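Sulfate adenylyltransferase (Allochromatium vinosum, PDB 4DNX) catalyses the reaction of sulfate with ATP to give adenosine 5'-phosphosulfate and diphosphate. Local coordinates at residues 201-206 against 244-249. Residues are numbered along the deposited sequence; the frame is centred on the assembly and turned at random.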
loop_
_atom_site.group_PDB
_atom_site.type_symbol
_atom_site.label_atom_id
_atom_site.label_comp_id
_atom_site.label_asym_id
_atom_site.label_seq_id
_atom_site.Cartn_x
_atom_site.Cartn_y
_atom_site.Cartn_z
ATOM N N ARG A 201 17.697 -6.348 0.094
ATOM C CA ARG A 201 17.219 -5.929 1.416
ATOM C C ARG A 201 18.006 -4.761 1.971
ATOM O O ARG A 201 17.702 -4.252 3.063
ATOM C CB ARG A 201 17.126 -7.091 2.434
ATOM C CG ARG A 201 18.389 -7.797 2.713
ATOM C CD ARG A 201 18.129 -8.980 3.672
ATOM N NE ARG A 201 19.329 -9.805 3.818
ATOM C CZ ARG A 201 19.715 -10.756 2.962
ATOM N NH1 ARG A 201 18.999 -11.032 1.875
ATOM N NH2 ARG A 201 20.827 -11.445 3.193
ATOM N N ASN A 202 19.031 -4.339 1.237
ATOM C CA ASN A 202 19.756 -3.150 1.646
ATOM C C ASN A 202 19.864 -2.057 0.559
ATOM O O ASN A 202 19.385 -2.267 -0.569
ATOM C CB ASN A 202 21.086 -3.525 2.296
ATOM C CG ASN A 202 20.888 -3.936 3.750
ATOM O OD1 ASN A 202 20.237 -3.210 4.567
ATOM N ND2 ASN A 202 21.350 -5.124 4.065
ATOM N N PRO A 203 20.409 -0.886 0.918
ATOM C CA PRO A 203 20.620 0.177 -0.079
ATOM C C PRO A 203 21.378 -0.288 -1.301
ATOM O O PRO A 203 22.238 -1.177 -1.217
ATOM C CB PRO A 203 21.420 1.235 0.674
ATOM C CG PRO A 203 21.007 1.023 2.137
ATOM C CD PRO A 203 20.945 -0.497 2.236
ATOM N N MET A 204 21.060 0.312 -2.441
ATOM C CA MET A 204 21.704 -0.087 -3.686
ATOM C C MET A 204 22.762 0.964 -4.033
ATOM O O MET A 204 22.445 2.144 -4.184
ATOM C CB MET A 204 20.648 -0.177 -4.784
ATOM C CG MET A 204 19.745 -1.413 -4.618
ATOM S SD MET A 204 18.350 -1.277 -5.744
ATOM C CE MET A 204 19.188 -1.372 -7.345
ATOM N N HIS A 205 24.026 0.534 -4.087
ATOM C CA HIS A 205 25.092 1.387 -4.568
ATOM C C HIS A 205 25.276 1.212 -6.069
ATOM O O HIS A 205 24.415 0.601 -6.743
ATOM C CB HIS A 205 26.349 1.156 -3.714
ATOM C CG HIS A 205 26.134 1.632 -2.321
ATOM N ND1 HIS A 205 26.070 2.971 -2.005
ATOM C CD2 HIS A 205 25.816 0.958 -1.190
ATOM C CE1 HIS A 205 25.787 3.104 -0.721
ATOM N NE2 HIS A 205 25.646 1.895 -0.201
ATOM N N ARG A 206 26.314 1.828 -6.612
ATOM C CA ARG A 206 26.419 1.916 -8.065
ATOM C C ARG A 206 26.480 0.579 -8.766
ATOM O O ARG A 206 26.007 0.459 -9.912
ATOM C CB ARG A 206 27.564 2.844 -8.490
ATOM C CG ARG A 206 26.976 4.086 -9.076
ATOM C CD ARG A 206 28.033 4.990 -9.673
ATOM N NE ARG A 206 28.348 4.547 -11.027
ATOM C CZ ARG A 206 29.229 5.151 -11.820
ATOM N NH1 ARG A 206 29.894 6.213 -11.389
ATOM N NH2 ARG A 206 29.463 4.679 -13.038
ATOM N N ASP A 244 14.949 3.001 2.614
ATOM C CA ASP A 244 13.959 3.493 1.643
ATOM C C ASP A 244 14.410 4.816 1.043
ATOM O O ASP A 244 14.344 4.983 -0.179
ATOM C CB ASP A 244 12.607 3.707 2.342
ATOM C CG ASP A 244 11.884 2.405 2.640
ATOM O OD1 ASP A 244 12.373 1.306 2.273
ATOM O OD2 ASP A 244 10.780 2.501 3.251
ATOM N N ALA A 245 14.852 5.757 1.887
ATOM C CA ALA A 245 15.330 7.056 1.380
ATOM C C ALA A 245 16.485 6.868 0.383
ATOM O O ALA A 245 16.539 7.538 -0.655
ATOM C CB ALA A 245 15.793 7.937 2.517
ATOM N N ALA A 246 17.434 5.976 0.711
ATOM C CA ALA A 246 18.563 5.729 -0.214
ATOM C C ALA A 246 18.123 5.173 -1.573
ATOM O O ALA A 246 18.594 5.636 -2.620
ATOM C CB ALA A 246 19.612 4.777 0.445
ATOM N N ILE A 247 17.202 4.199 -1.562
ATOM C CA ILE A 247 16.735 3.551 -2.797
ATOM C C ILE A 247 15.914 4.546 -3.608
ATOM O O ILE A 247 16.072 4.638 -4.847
ATOM C CB ILE A 247 15.949 2.231 -2.513
ATOM C CG1 ILE A 247 16.969 1.177 -2.026
ATOM C CG2 ILE A 247 15.229 1.679 -3.814
ATOM C CD1 ILE A 247 16.385 -0.099 -1.596
ATOM N N ARG A 248 15.055 5.304 -2.913
ATOM C CA ARG A 248 14.172 6.264 -3.620
ATOM C C ARG A 248 14.969 7.407 -4.201
ATOM O O ARG A 248 14.645 7.906 -5.294
ATOM C CB ARG A 248 13.089 6.810 -2.711
ATOM C CG ARG A 248 12.025 5.765 -2.418
ATOM C CD ARG A 248 10.962 6.428 -1.554
ATOM N NE ARG A 248 10.073 5.480 -0.862
ATOM C CZ ARG A 248 9.074 4.809 -1.438
ATOM N NH1 ARG A 248 8.835 4.917 -2.745
ATOM N NH2 ARG A 248 8.299 4.022 -0.695
ATOM N N THR A 249 16.027 7.817 -3.494
ATOM C CA THR A 249 16.880 8.901 -4.014
ATOM C C THR A 249 17.638 8.455 -5.272
ATOM O O THR A 249 17.793 9.240 -6.219
ATOM C CB THR A 249 17.853 9.412 -2.929
ATOM O OG1 THR A 249 17.091 9.916 -1.836
ATOM C CG2 THR A 249 18.730 10.565 -3.458
#
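The carbonyl oxygen A245 O is gripped twice, in the helical turn that brings A246 and I247 against N202, P203 and M204. T249 OG1 donates to A245 O over 2.7 Å, tilted 31° from the carbonyl plane, while T249 N makes the regular helical bond from the opposite face; threonine thus satisfies its hydroxyl within its helix. Across the contact the packing is van der Waals: A246 points its methyl at the proline ring, A246 CB 4.0 Å from P203 CB, and I247 lies on the backbone. The 5.8 Å between P203 CA and I247 CA is consistent with the small alanine side chain. In I247, CG1 lies beside the backbone N (chi1 -71°) and the extended chi2 (175°) carries CD1 to 3.8 Å from N202 O, which T200 OG1 satisfies by a hydrogen bond. I247 CG1 lies 4.2 Å from M204 N, so the CG1-CD1 arm runs along the backbone to N202 O. P203, its phi restricted by the ring, suits this irregular segment; the N202 side-chain amide is held at both ends, ND2 by D237 OD1 and OD1 by I238 N. R201 and N202 close a QXRN motif and H205 opens an HXXH motif, which in related ATP sulfurylases line the active site. The loop joins strand 195-200 to helix 206-219, H205 at the N-cap, beside helix 240-254; I247 and M204 reach I226 on strand 223-230 of the parallel, Rossmann-like sheet.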